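PDB 5T8V: putative uncharacterized protein from Chaetomium thermophilum, which probably loads cohesin onto chromatin as the SCC2 cohesin loader, the chain here being its C-terminal fragment, built of HEAT repeats. Local coordinates for residues L433-V436 against G437-E440; V555-R558 against D559-L562; F1208-R1212 against D1213-D1217; K1160-G1163 against V1164-T1168; H1185-L1188 against H1189-E1193. All blocks are in the same frame, centred on the assembly; numbering follows the deposited sequence.

The five contacts are short local ones, all on single helices or at their ends in a long, mostly helical chain. Contacts 3, 4 and 5 form a cluster. Contact 4 is in the middle: its centre is 11 Å from that of contact 5 and 16 Å from that of contact 3. It touches both, as helix 1163-1169 packs on helix 1175-1191 and on helix 1200-1213. Contacts 3 and 5 do not touch each other; their nearest atoms are about 12 Å apart. Contacts 1 and 2 lie far from this cluster, their own centres 39 Å apart. Contacts 2 and 4 are on opposite sides of the chain's centre, 91 Å between centres.

Contact 1. Residues L433-V436 against G437-E440; sequences LMMV and GLVE
G437 N donates to L433 O at 2.9 Å, with 160° at the hydrogen, near the C-terminal end of helix 423-440. L438 N bonds to M434 O and V439 N to M435 O in the same way, the usual i to i+4 bonds of an alpha helix. E440 N donates to V436 O at 2.9 Å, but this bond is bent, with 131° at the hydrogen. The three bonds before it are straighter. The E440 chain runs alongside V436 and points the same way. Its carboxylate OE2 lies 3.5 Å from V436 CG1, a polar group against a methyl. CG1 is anti to the backbone N (chi1 174°), which turns that methyl along the helix to E440. On another side of the helix, M435 and L438 also lie side by side. M435 bends at chi2, and its SD comes 4.1 Å from L438 CD1. M434 packs on I383 and V387 of helix 357-391, and M435 also touches V387. The next helix in the chain, 446-474, receives M435 on M451, A452 and L456, and V439 on A452, so the M434, M435 and V439 side of the turn rests on these two neighbouring helices of the HEAT-repeat fold.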
loop_
_atom_site.group_PDB
_atom_site.type_symbol
_atom_site.label_atom_id
_atom_site.label_comp_id
_atom_site.label_asym_id
_atom_site.label_seq_id
_atom_site.Cartn_x
_atom_site.Cartn_y
_atom_site.Cartn_z
ATOM N N LEU A 433 18.376 14.677 4.607
ATOM C CA LEU A 433 19.612 13.970 4.284
ATOM C C LEU A 433 19.919 12.907 5.328
ATOM O O LEU A 433 20.340 11.792 4.994
ATOM C CB LEU A 433 20.772 14.958 4.176
ATOM C CG LEU A 433 20.670 16.012 3.071
ATOM C CD1 LEU A 433 21.825 16.999 3.171
ATOM C CD2 LEU A 433 20.634 15.363 1.691
ATOM N N MET A 434 19.697 13.230 6.603
ATOM C CA MET A 434 19.996 12.279 7.664
ATOM C C MET A 434 19.066 11.073 7.609
ATOM O O MET A 434 19.508 9.934 7.810
ATOM C CB MET A 434 19.901 12.973 9.018
ATOM C CG MET A 434 20.338 12.105 10.183
ATOM S SD MET A 434 20.670 13.065 11.663
ATOM C CE MET A 434 22.149 13.950 11.165
ATOM N N MET A 435 17.777 11.295 7.341
ATOM C CA MET A 435 16.842 10.174 7.295
ATOM C C MET A 435 17.105 9.283 6.088
ATOM O O MET A 435 17.104 8.052 6.208
ATOM C CB MET A 435 15.402 10.687 7.285
ATOM C CG MET A 435 15.029 11.463 8.533
ATOM S SD MET A 435 15.343 10.544 10.053
ATOM C CE MET A 435 15.655 11.884 11.197
ATOM N N VAL A 436 17.330 9.880 4.917
ATOM C CA VAL A 436 17.726 9.088 3.755
ATOM C C VAL A 436 18.954 8.255 4.097
ATOM O O VAL A 436 19.019 7.054 3.803
ATOM C CB VAL A 436 17.982 10.000 2.541
ATOM C CG1 VAL A 436 18.544 9.197 1.370
ATOM C CG2 VAL A 436 16.699 10.698 2.128
ATOM N N GLY A 437 19.944 8.884 4.733
ATOM C CA GLY A 437 21.126 8.144 5.145
ATOM C C GLY A 437 20.789 6.957 6.026
ATOM O O GLY A 437 21.307 5.855 5.828
ATOM N N LEU A 438 19.910 7.164 7.012
ATOM C CA LEU A 438 19.547 6.072 7.913
ATOM C C LEU A 438 18.848 4.947 7.165
ATOM O O LEU A 438 19.047 3.767 7.478
ATOM C CB LEU A 438 18.655 6.591 9.045
ATOM C CG LEU A 438 19.321 7.445 10.130
ATOM C CD1 LEU A 438 18.285 7.935 11.134
ATOM C CD2 LEU A 438 20.428 6.678 10.848
ATOM N N VAL A 439 18.025 5.287 6.170
ATOM C CA VAL A 439 17.301 4.256 5.431
ATOM C C VAL A 439 18.232 3.508 4.485
ATOM O O VAL A 439 17.998 2.333 4.180
ATOM C CB VAL A 439 16.115 4.886 4.674
ATOM C CG1 VAL A 439 15.417 3.855 3.789
ATOM C CG2 VAL A 439 15.125 5.482 5.653
ATOM N N GLU A 440 19.297 4.155 4.012
ATOM C CA GLU A 440 20.103 3.595 2.935
ATOM C C GLU A 440 21.282 2.753 3.413
ATOM O O GLU A 440 21.906 2.077 2.586
ATOM C CB GLU A 440 20.614 4.718 2.025
ATOM C CG GLU A 440 19.533 5.301 1.126
ATOM C CD GLU A 440 20.075 6.291 0.112
ATOM O OE1 GLU A 440 21.233 6.736 0.272
ATOM O OE2 GLU A 440 19.345 6.619 -0.847
#

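Contact 2. Residues V555-R558 against D559-L562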
loop_
_atom_site.group_PDB
_atom_site.type_symbol
_atom_site.label_atom_id
_atom_site.label_comp_id
_atom_site.label_asym_id
_atom_site.label_seq_id
_atom_site.Cartn_x
_atom_site.Cartn_y
_atom_site.Cartn_z
ATOM N N VAL A 555 30.421 32.118 -22.153
ATOM C CA VAL A 555 29.391 33.021 -22.659
ATOM C C VAL A 555 29.642 34.390 -22.035
ATOM O O VAL A 555 29.419 34.586 -20.837
ATOM C CB VAL A 555 27.982 32.510 -22.343
ATOM C CG1 VAL A 555 26.937 33.391 -23.013
ATOM C CG2 VAL A 555 27.825 31.061 -22.786
ATOM N N LEU A 556 30.100 35.341 -22.850
ATOM C CA LEU A 556 30.648 36.586 -22.321
ATOM C C LEU A 556 29.617 37.348 -21.491
ATOM O O LEU A 556 29.794 37.540 -20.282
ATOM C CB LEU A 556 31.166 37.445 -23.475
ATOM C CG LEU A 556 32.059 38.622 -23.079
ATOM C CD1 LEU A 556 33.168 38.816 -24.101
ATOM C CD2 LEU A 556 31.238 39.889 -22.942
ATOM N N GLU A 557 28.533 37.798 -22.129
ATOM C CA GLU A 557 27.595 38.690 -21.452
ATOM C C GLU A 557 27.056 38.064 -20.171
ATOM O O GLU A 557 26.947 38.738 -19.139
ATOM C CB GLU A 557 26.447 39.057 -22.394
ATOM C CG GLU A 557 25.515 40.128 -21.844
ATOM C CD GLU A 557 26.241 41.420 -21.513
ATOM O OE1 GLU A 557 27.193 41.771 -22.242
ATOM O OE2 GLU A 557 25.866 42.080 -20.520
ATOM N N ARG A 558 26.708 36.778 -20.218
ATOM C CA ARG A 558 26.274 36.076 -19.015
ATOM C C ARG A 558 27.299 36.228 -17.898
ATOM O O ARG A 558 26.957 36.580 -16.762
ATOM C CB ARG A 558 26.044 34.599 -19.337
ATOM C CG ARG A 558 25.573 33.750 -18.159
ATOM C CD ARG A 558 25.856 32.281 -18.407
ATOM N NE ARG A 558 27.290 32.023 -18.524
ATOM C CZ ARG A 558 27.819 30.921 -19.045
ATOM N NH1 ARG A 558 27.037 29.954 -19.512
ATOM N NH2 ARG A 558 29.137 30.787 -19.107
ATOM N N ASP A 559 28.571 35.973 -18.210
ATOM C CA ASP A 559 29.615 36.050 -17.194
ATOM C C ASP A 559 29.761 37.466 -16.656
ATOM O O ASP A 559 30.022 37.661 -15.464
ATOM C CB ASP A 559 30.941 35.560 -17.771
ATOM C CG ASP A 559 30.853 34.150 -18.306
ATOM O OD1 ASP A 559 30.065 33.351 -17.754
ATOM O OD2 ASP A 559 31.571 33.838 -19.281
ATOM N N GLN A 560 29.605 38.471 -17.520
ATOM C CA GLN A 560 29.722 39.852 -17.065
ATOM C C GLN A 560 28.593 40.204 -16.103
ATOM O O GLN A 560 28.832 40.755 -15.019
ATOM C CB GLN A 560 29.735 40.799 -18.264
ATOM C CG GLN A 560 30.888 40.540 -19.224
ATOM C CD GLN A 560 31.102 41.674 -20.202
ATOM O OE1 GLN A 560 30.157 42.360 -20.594
ATOM N NE2 GLN A 560 32.352 41.883 -20.596
ATOM N N GLU A 561 27.352 39.885 -16.479
ATOM C CA GLU A 561 26.232 40.088 -15.567
ATOM C C GLU A 561 26.470 39.377 -14.242
ATOM O O GLU A 561 26.209 39.938 -13.170
ATOM C CB GLU A 561 24.935 39.599 -16.213
ATOM C CG GLU A 561 23.708 39.703 -15.322
ATOM C CD GLU A 561 23.390 41.132 -14.926
ATOM O OE1 GLU A 561 23.938 42.060 -15.557
ATOM O OE2 GLU A 561 22.593 41.328 -13.984
ATOM N N LEU A 562 26.970 38.139 -14.293
ATOM C CA LEU A 562 27.256 37.412 -13.061
ATOM C C LEU A 562 28.332 38.107 -12.239
ATOM O O LEU A 562 28.302 38.050 -11.005
ATOM C CB LEU A 562 27.674 35.976 -13.385
ATOM C CG LEU A 562 26.538 35.045 -13.812
ATOM C CD1 LEU A 562 27.094 33.764 -14.408
ATOM C CD2 LEU A 562 25.631 34.732 -12.631
#
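R558 grips D559 side-on, with NE and NH2 both donating to OD1. The bond from R558 NH2 to D559 OD1 is 3.0 Å and that from R558 NE is 3.2 Å. OD1 lies almost exactly in the guanidinium plane, at its edge. The carboxylate does not share that plane: the two planes are 47° apart. NH2 meets OD1 on its syn side, whereas NE comes from above the carboxylate plane. The arginine chain starts out extended and bends at chi3 (63°). This bend carries the guanidinium back along the helix, where V555 CB covers one of its faces, 3.7 Å above the plane. The aliphatic part of R558 runs beside L562, with R558 CG 4.0 Å from L562 CD1. L556 and Q560 lean across each other at a slant. Q560 has CG beside its backbone N (chi1 -60°), and this setting with the extended chain beyond carries the amide to L556 CD2. Backbone bonds underlie all this, from D559 N to V555 O at 3.1 Å through L562 N to R558 O at 2.9 Å. V555 is the N-cap of helix 556-574, so D559 lies in its first turn, and Y548 of helix 527-550 packs on it. R558 NH2 also pairs with D553, just before the helix. One arginine is thus shared between two aspartates. Its single positive charge would probably offset only part of their combined negative charge, and the two pairings together should limit rotation of its guanidinium.

Contact 3. Residues F1208-R1212 against D1213-D1217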
loop_
_atom_site.group_PDB
_atom_site.type_symbol
_atom_site.label_atom_id
_atom_site.label_comp_id
_atom_site.label_asym_id
_atom_site.label_seq_id
_atom_site.Cartn_x
_atom_site.Cartn_y
_atom_site.Cartn_z
ATOM N N PHE A 1208 5.000 -42.992 -5.721
ATOM C CA PHE A 1208 6.315 -43.018 -6.354
ATOM C C PHE A 1208 6.244 -43.646 -7.741
ATOM O O PHE A 1208 6.748 -43.080 -8.717
ATOM C CB PHE A 1208 7.315 -43.770 -5.477
ATOM C CG PHE A 1208 8.638 -44.008 -6.148
ATOM C CD1 PHE A 1208 9.472 -42.946 -6.456
ATOM C CD2 PHE A 1208 9.045 -45.290 -6.476
ATOM C CE1 PHE A 1208 10.686 -43.159 -7.077
ATOM C CE2 PHE A 1208 10.259 -45.509 -7.096
ATOM C CZ PHE A 1208 11.081 -44.442 -7.397
ATOM N N ALA A 1209 5.624 -44.825 -7.847
ATOM C CA ALA A 1209 5.502 -45.478 -9.148
ATOM C C ALA A 1209 4.772 -44.586 -10.144
ATOM O O ALA A 1209 5.103 -44.569 -11.334
ATOM C CB ALA A 1209 4.781 -46.817 -8.998
ATOM N N TYR A 1210 3.780 -43.833 -9.671
ATOM C CA TYR A 1210 3.029 -42.943 -10.549
ATOM C C TYR A 1210 3.904 -41.797 -11.041
ATOM O O TYR A 1210 3.912 -41.476 -12.234
ATOM C CB TYR A 1210 1.801 -42.415 -9.809
ATOM C CG TYR A 1210 0.874 -41.556 -10.639
ATOM C CD1 TYR A 1210 0.020 -42.125 -11.572
ATOM C CD2 TYR A 1210 0.837 -40.179 -10.472
ATOM C CE1 TYR A 1210 -0.837 -41.345 -12.327
ATOM C CE2 TYR A 1210 -0.015 -39.390 -11.220
ATOM C CZ TYR A 1210 -0.851 -39.978 -12.146
ATOM O OH TYR A 1210 -1.703 -39.196 -12.898
ATOM N N GLN A 1211 4.655 -41.170 -10.131
ATOM C CA GLN A 1211 5.548 -40.088 -10.530
ATOM C C GLN A 1211 6.640 -40.581 -11.470
ATOM O O GLN A 1211 7.095 -39.830 -12.341
ATOM C CB GLN A 1211 6.174 -39.443 -9.292
ATOM C CG GLN A 1211 5.180 -38.727 -8.395
ATOM C CD GLN A 1211 4.646 -37.453 -9.017
ATOM O OE1 GLN A 1211 5.375 -36.727 -9.692
ATOM N NE2 GLN A 1211 3.365 -37.179 -8.799
ATOM N N ARG A 1212 7.067 -41.835 -11.315
ATOM C CA ARG A 1212 8.178 -42.356 -12.103
ATOM C C ARG A 1212 7.728 -42.788 -13.494
ATOM O O ARG A 1212 8.359 -42.434 -14.494
ATOM C CB ARG A 1212 8.833 -43.526 -11.364
ATOM C CG ARG A 1212 9.798 -44.347 -12.213
ATOM C CD ARG A 1212 10.570 -45.353 -11.373
ATOM N NE ARG A 1212 9.693 -46.149 -10.518
ATOM C CZ ARG A 1212 8.943 -47.162 -10.943
ATOM N NH1 ARG A 1212 8.947 -47.510 -12.222
ATOM N NH2 ARG A 1212 8.180 -47.825 -10.085
ATOM N N ASP A 1213 6.637 -43.548 -13.576
ATOM C CA ASP A 1213 6.221 -44.149 -14.837
ATOM C C ASP A 1213 5.252 -43.282 -15.631
ATOM O O ASP A 1213 5.262 -43.335 -16.867
ATOM C CB ASP A 1213 5.579 -45.514 -14.578
ATOM C CG ASP A 1213 6.521 -46.480 -13.886
ATOM O OD1 ASP A 1213 7.748 -46.356 -14.080
ATOM O OD2 ASP A 1213 6.033 -47.363 -13.148
ATOM N N ILE A 1214 4.418 -42.488 -14.961
ATOM C CA ILE A 1214 3.373 -41.729 -15.643
ATOM C C ILE A 1214 3.811 -40.281 -15.818
ATOM O O ILE A 1214 4.008 -39.814 -16.944
ATOM C CB ILE A 1214 2.042 -41.812 -14.872
ATOM C CG1 ILE A 1214 1.747 -43.261 -14.470
ATOM C CG2 ILE A 1214 0.906 -41.249 -15.715
ATOM C CD1 ILE A 1214 1.780 -44.253 -15.623
ATOM N N VAL A 1215 3.954 -39.558 -14.705
ATOM C CA VAL A 1215 4.384 -38.165 -14.773
ATOM C C VAL A 1215 5.784 -38.066 -15.357
ATOM O O VAL A 1215 6.146 -37.047 -15.957
ATOM C CB VAL A 1215 4.310 -37.514 -13.376
ATOM C CG1 VAL A 1215 4.763 -36.058 -13.433
ATOM C CG2 VAL A 1215 2.898 -37.606 -12.815
ATOM N N LYS A 1216 6.593 -39.113 -15.194
ATOM C CA LYS A 1216 7.969 -39.134 -15.685
ATOM C C LYS A 1216 8.786 -38.016 -15.032
ATOM O O LYS A 1216 9.377 -37.159 -15.694
ATOM C CB LYS A 1216 8.000 -39.040 -17.214
ATOM C CG LYS A 1216 7.100 -40.062 -17.901
ATOM C CD LYS A 1216 7.852 -40.871 -18.944
ATOM C CE LYS A 1216 6.975 -41.966 -19.531
ATOM N NZ LYS A 1216 7.693 -42.778 -20.552
ATOM N N ASP A 1217 8.801 -38.049 -13.701
ATOM C CA ASP A 1217 9.533 -37.102 -12.870
ATOM C C ASP A 1217 9.746 -37.730 -11.497
ATOM O O ASP A 1217 8.992 -37.441 -10.558
ATOM C CB ASP A 1217 8.777 -35.778 -12.747
ATOM C CG ASP A 1217 9.404 -34.840 -11.733
ATOM O OD1 ASP A 1217 10.632 -34.926 -11.516
ATOM O OD2 ASP A 1217 8.668 -34.017 -11.151
#
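I1214 crosses Y1210 at about a right angle and puts CB over one face of the ring. This is a CH-pi contact, with I1214 CB 4.2 Å from the Y1210 ring centroid and 25° off the normal. I1214 CG1 adds a contact to Y1210 CD1 at 3.6 Å. V1215 comes obliquely from another direction, its CG2 3.8 Å from Y1210 CE2. The ring reaches both because its CG is anti to the backbone N (chi1 -176°). The contact is the C-terminal end of helix 1200-1213, where the turn widens. Y1210 O accepts from I1214 N at 3.0 Å and from V1215 N at 3.1 Å, the second an i to i+5 bond of the pi-helical kind. D1217 N reaches further back, to Q1211 O at 2.8 Å, after K1216 has turned the chain with a positive phi. With an alanine in place of Y1210, I1214 CB and V1215 CG2 would probably be left without the ring they pack on. Q1211 lies alongside V1215. Its NE2 bonds to T1171 O and its OE1 to K1229, which also forms a salt bridge with D1217. R1212 and D1213 run side by side as a salt bridge, guanidinium and carboxylate planes 78° apart, though its modelled spacing is too short to be relied on.

Contact 4. Residues K1160-G1163 against V1164-T1168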
loop_
_atom_site.group_PDB
_atom_site.type_symbol
_atom_site.label_atom_id
_atom_site.label_comp_id
_atom_site.label_asym_id
_atom_site.label_seq_id
_atom_site.Cartn_x
_atom_site.Cartn_y
_atom_site.Cartn_z
ATOM N N LYS A 1160 -11.539 -49.528 0.248
ATOM C CA LYS A 1160 -10.238 -50.167 0.076
ATOM C C LYS A 1160 -9.849 -50.238 -1.396
ATOM O O LYS A 1160 -8.686 -50.013 -1.750
ATOM C CB LYS A 1160 -10.255 -51.566 0.691
ATOM C CG LYS A 1160 -10.371 -51.569 2.203
ATOM C CD LYS A 1160 -10.346 -52.979 2.771
ATOM C CE LYS A 1160 -10.413 -52.962 4.292
ATOM N NZ LYS A 1160 -10.371 -54.334 4.875
ATOM N N GLU A 1161 -10.811 -50.540 -2.269
ATOM C CA GLU A 1161 -10.555 -50.679 -3.696
ATOM C C GLU A 1161 -10.327 -49.345 -4.394
ATOM O O GLU A 1161 -10.117 -49.341 -5.613
ATOM C CB GLU A 1161 -11.728 -51.399 -4.363
ATOM C CG GLU A 1161 -11.988 -52.807 -3.846
ATOM C CD GLU A 1161 -13.310 -53.373 -4.335
ATOM O OE1 GLU A 1161 -14.368 -52.945 -3.829
ATOM O OE2 GLU A 1161 -13.291 -54.242 -5.234
ATOM N N THR A 1162 -10.351 -48.226 -3.671
ATOM C CA THR A 1162 -10.403 -46.917 -4.310
ATOM C C THR A 1162 -9.391 -45.943 -3.717
ATOM O O THR A 1162 -8.831 -45.112 -4.438
ATOM C CB THR A 1162 -11.823 -46.351 -4.188
ATOM O OG1 THR A 1162 -12.738 -47.198 -4.891
ATOM C CG2 THR A 1162 -11.910 -44.957 -4.757
ATOM N N GLY A 1163 -9.150 -46.034 -2.412
ATOM C CA GLY A 1163 -8.313 -45.072 -1.719
ATOM C C GLY A 1163 -6.973 -44.793 -2.373
ATOM O O GLY A 1163 -6.689 -43.656 -2.760
ATOM N N VAL A 1164 -6.139 -45.829 -2.499
ATOM C CA VAL A 1164 -4.781 -45.642 -3.005
ATOM C C VAL A 1164 -4.802 -44.995 -4.382
ATOM O O VAL A 1164 -3.923 -44.195 -4.719
ATOM C CB VAL A 1164 -4.033 -46.988 -3.024
ATOM C CG1 VAL A 1164 -2.694 -46.861 -3.751
ATOM C CG2 VAL A 1164 -3.815 -47.490 -1.603
ATOM N N THR A 1165 -5.802 -45.324 -5.200
ATOM C CA THR A 1165 -5.859 -44.769 -6.547
ATOM C C THR A 1165 -6.029 -43.255 -6.508
ATOM O O THR A 1165 -5.316 -42.523 -7.202
ATOM C CB THR A 1165 -6.993 -45.421 -7.343
ATOM O OG1 THR A 1165 -6.709 -46.815 -7.522
ATOM C CG2 THR A 1165 -7.147 -44.763 -8.718
ATOM N N PHE A 1166 -6.972 -42.762 -5.701
ATOM C CA PHE A 1166 -7.196 -41.320 -5.635
ATOM C C PHE A 1166 -6.051 -40.614 -4.921
ATOM O O PHE A 1166 -5.650 -39.513 -5.320
ATOM C CB PHE A 1166 -8.525 -41.020 -4.944
ATOM C CG PHE A 1166 -9.719 -41.156 -5.845
ATOM C CD1 PHE A 1166 -9.890 -40.306 -6.925
ATOM C CD2 PHE A 1166 -10.672 -42.125 -5.609
ATOM C CE1 PHE A 1166 -10.991 -40.429 -7.756
ATOM C CE2 PHE A 1166 -11.776 -42.251 -6.435
ATOM C CZ PHE A 1166 -11.935 -41.403 -7.509
ATOM N N ILE A 1167 -5.515 -41.225 -3.863
ATOM C CA ILE A 1167 -4.323 -40.676 -3.222
ATOM C C ILE A 1167 -3.207 -40.517 -4.246
ATOM O O ILE A 1167 -2.435 -39.551 -4.203
ATOM C CB ILE A 1167 -3.890 -41.570 -2.044
ATOM C CG1 ILE A 1167 -4.986 -41.608 -0.976
ATOM C CG2 ILE A 1167 -2.585 -41.063 -1.437
ATOM C CD1 ILE A 1167 -4.744 -42.621 0.127
ATOM N N THR A 1168 -3.108 -41.460 -5.186
ATOM C CA THR A 1168 -2.061 -41.400 -6.201
ATOM C C THR A 1168 -2.359 -40.329 -7.242
ATOM O O THR A 1168 -1.469 -39.564 -7.629
ATOM C CB THR A 1168 -1.910 -42.768 -6.871
ATOM O OG1 THR A 1168 -1.716 -43.775 -5.871
ATOM C CG2 THR A 1168 -0.724 -42.775 -7.817
#
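T1162 is the N-cap residue of helix 1163-1169, yet its hydroxyl makes no capping bond. It meets the first turn through its backbone instead. T1162 O accepts from F1166 N at 3.3 Å, a long but fairly straight bond, and weakly from T1165 N at 3.1 Å. The threonine methyl CG2, anti to the backbone N, points the same way as the F1166 side chain and faces the edge of that ring; the model brings the two too close for the spacing to be trusted. G1163 O receives I1167 N at 2.9 Å, nearly linear at 178°. I1167 then folds back over the glycine. Its CG1 is beside the backbone N (chi1 -62°), which lays CG1 and CD1 against G1163 O, with I1167 CD1 3.6 Å away. Shortening I1167 to an alanine would probably open a gap over G1163 O, which would lose both of these carbons. Further on, V1164 O takes two donors from T1168, the backbone N and OG1, on opposite faces of its carbonyl plane; the hydroxyl bond is modelled very short. The same hydroxyl bonds to S1206. This short helix is buried among three others. F1166 packs on V1145, L1148 and N1152 of helix 1139-1154, and on A1181 and E1184 of helix 1175-1191. I1167 meets H1185 of the latter. Helix 1200-1213 takes V1164 on S1206, I1167 on I1207 and T1168 on Y1210.

Contact 5. Residues H1185-L1188 against H1189-E1193; sequences HKAL and HTKHE
H1185-L1188 and H1189-E1193 form the C-terminal end of helix 1175-1191, just where the chain breaks into the short helix 1193-1196. K1186 O is gripped twice by T1190. The T1190 backbone N donates to K1186 O at 2.9 Å and the hydroxyl OG1 at 2.8 Å, from opposite faces of the carbonyl plane. With OG1 beside the backbone N (chi1 -65°) the hydroxyl turns back to K1186 O, one turn earlier, and its hydrogen is used there. H1189 N bonds to H1185 O and K1191 N to A1187 O in the normal helical way. The last bond, from H1192 N to L1188 O, is 2.7 Å long and bent, 139° at the hydrogen. H1192 then leaves helical backbone angles and becomes the N-cap of the next helix. K1191 CB lies over one face of the H1192 ring, 4.0 Å above the plane. K1191 CG passes 3.3 Å from A1187 O. One turn back, H1185 CE1 comes 4.3 Å from H1189 CB. These two histidines pack together on V1236 of helix 1231-1240, and H1189 also touches S1240 there. L1188 and H1192 rest on P1159, in the loop that leads to helix 1163-1169, and L1188 also packs on G1163 at the start of that helix.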
loop_
_atom_site.group_PDB
_atom_site.type_symbol
_atom_site.label_atom_id
_atom_site.label_comp_id
_atom_site.label_asym_id
_atom_site.label_seq_id
_atom_site.Cartn_x
_atom_site.Cartn_y
_atom_site.Cartn_z
ATOM N N HIS A 1185 -9.964 -38.160 -2.097
ATOM C CA HIS A 1185 -9.097 -38.617 -1.018
ATOM C C HIS A 1185 -9.440 -37.917 0.291
ATOM O O HIS A 1185 -9.442 -38.546 1.357
ATOM C CB HIS A 1185 -7.633 -38.385 -1.396
ATOM C CG HIS A 1185 -6.680 -38.518 -0.250
ATOM N ND1 HIS A 1185 -6.900 -39.373 0.810
ATOM C CD2 HIS A 1185 -5.496 -37.910 -0.001
ATOM C CE1 HIS A 1185 -5.897 -39.279 1.664
ATOM N NE2 HIS A 1185 -5.031 -38.399 1.196
ATOM N N LYS A 1186 -9.744 -36.619 0.231
ATOM C CA LYS A 1186 -10.079 -35.874 1.440
ATOM C C LYS A 1186 -11.389 -36.368 2.045
ATOM O O LYS A 1186 -11.465 -36.630 3.251
ATOM C CB LYS A 1186 -10.154 -34.380 1.125
ATOM C CG LYS A 1186 -10.748 -33.534 2.243
ATOM C CD LYS A 1186 -10.536 -32.045 2.009
ATOM C CE LYS A 1186 -11.063 -31.604 0.648
ATOM N NZ LYS A 1186 -11.144 -30.122 0.528
ATOM N N ALA A 1187 -12.432 -36.498 1.223
ATOM C CA ALA A 1187 -13.708 -36.996 1.730
ATOM C C ALA A 1187 -13.584 -38.437 2.204
ATOM O O ALA A 1187 -14.107 -38.802 3.266
ATOM C CB ALA A 1187 -14.782 -36.879 0.650
ATOM N N LEU A 1188 -12.888 -39.273 1.433
ATOM C CA LEU A 1188 -12.734 -40.674 1.803
ATOM C C LEU A 1188 -12.012 -40.813 3.137
ATOM O O LEU A 1188 -12.398 -41.633 3.978
ATOM C CB LEU A 1188 -11.991 -41.420 0.696
ATOM C CG LEU A 1188 -11.933 -42.943 0.806
ATOM C CD1 LEU A 1188 -11.877 -43.559 -0.585
ATOM C CD2 LEU A 1188 -10.736 -43.387 1.633
ATOM N N HIS A 1189 -10.958 -40.023 3.350
ATOM C CA HIS A 1189 -10.294 -40.025 4.649
ATOM C C HIS A 1189 -11.221 -39.496 5.736
ATOM O O HIS A 1189 -11.212 -39.998 6.865
ATOM C CB HIS A 1189 -9.013 -39.192 4.589
ATOM C CG HIS A 1189 -8.445 -38.861 5.935
ATOM N ND1 HIS A 1189 -8.821 -37.741 6.646
ATOM C CD2 HIS A 1189 -7.531 -39.503 6.701
ATOM C CE1 HIS A 1189 -8.163 -37.708 7.790
ATOM N NE2 HIS A 1189 -7.374 -38.766 7.848
ATOM N N THR A 1190 -12.029 -38.484 5.413
ATOM C CA THR A 1190 -12.976 -37.947 6.385
ATOM C C THR A 1190 -13.906 -39.039 6.898
ATOM O O THR A 1190 -14.117 -39.175 8.108
ATOM C CB THR A 1190 -13.782 -36.804 5.759
ATOM O OG1 THR A 1190 -12.904 -35.714 5.445
ATOM C CG2 THR A 1190 -14.876 -36.311 6.708
ATOM N N LYS A 1191 -14.468 -39.834 5.988
ATOM C CA LYS A 1191 -15.429 -40.858 6.381
ATOM C C LYS A 1191 -14.774 -42.174 6.781
ATOM O O LYS A 1191 -15.349 -42.918 7.584
ATOM C CB LYS A 1191 -16.420 -41.119 5.244
ATOM C CG LYS A 1191 -16.960 -39.861 4.587
ATOM C CD LYS A 1191 -18.290 -40.126 3.903
ATOM C CE LYS A 1191 -18.409 -39.396 2.580
ATOM N NZ LYS A 1191 -17.718 -40.138 1.487
ATOM N N HIS A 1192 -13.588 -42.481 6.251
ATOM C CA HIS A 1192 -12.956 -43.782 6.455
ATOM C C HIS A 1192 -11.458 -43.615 6.735
ATOM O O HIS A 1192 -10.597 -44.048 5.977
ATOM C CB HIS A 1192 -13.188 -44.680 5.241
ATOM C CG HIS A 1192 -14.632 -44.861 4.888
ATOM N ND1 HIS A 1192 -15.107 -44.721 3.601
ATOM C CD2 HIS A 1192 -15.705 -45.175 5.652
ATOM C CE1 HIS A 1192 -16.410 -44.938 3.589
ATOM N NE2 HIS A 1192 -16.798 -45.215 4.820
ATOM N N GLU A 1193 -11.137 -42.975 7.862
ATOM C CA GLU A 1193 -9.744 -42.877 8.289
ATOM C C GLU A 1193 -9.216 -44.232 8.745
ATOM O O GLU A 1193 -8.065 -44.593 8.458
ATOM C CB GLU A 1193 -9.625 -41.845 9.411
ATOM C CG GLU A 1193 -8.228 -41.691 10.001
ATOM C CD GLU A 1193 -8.236 -40.920 11.308
ATOM O OE1 GLU A 1193 -7.728 -39.780 11.331
ATOM O OE2 GLU A 1193 -8.760 -41.452 12.311
#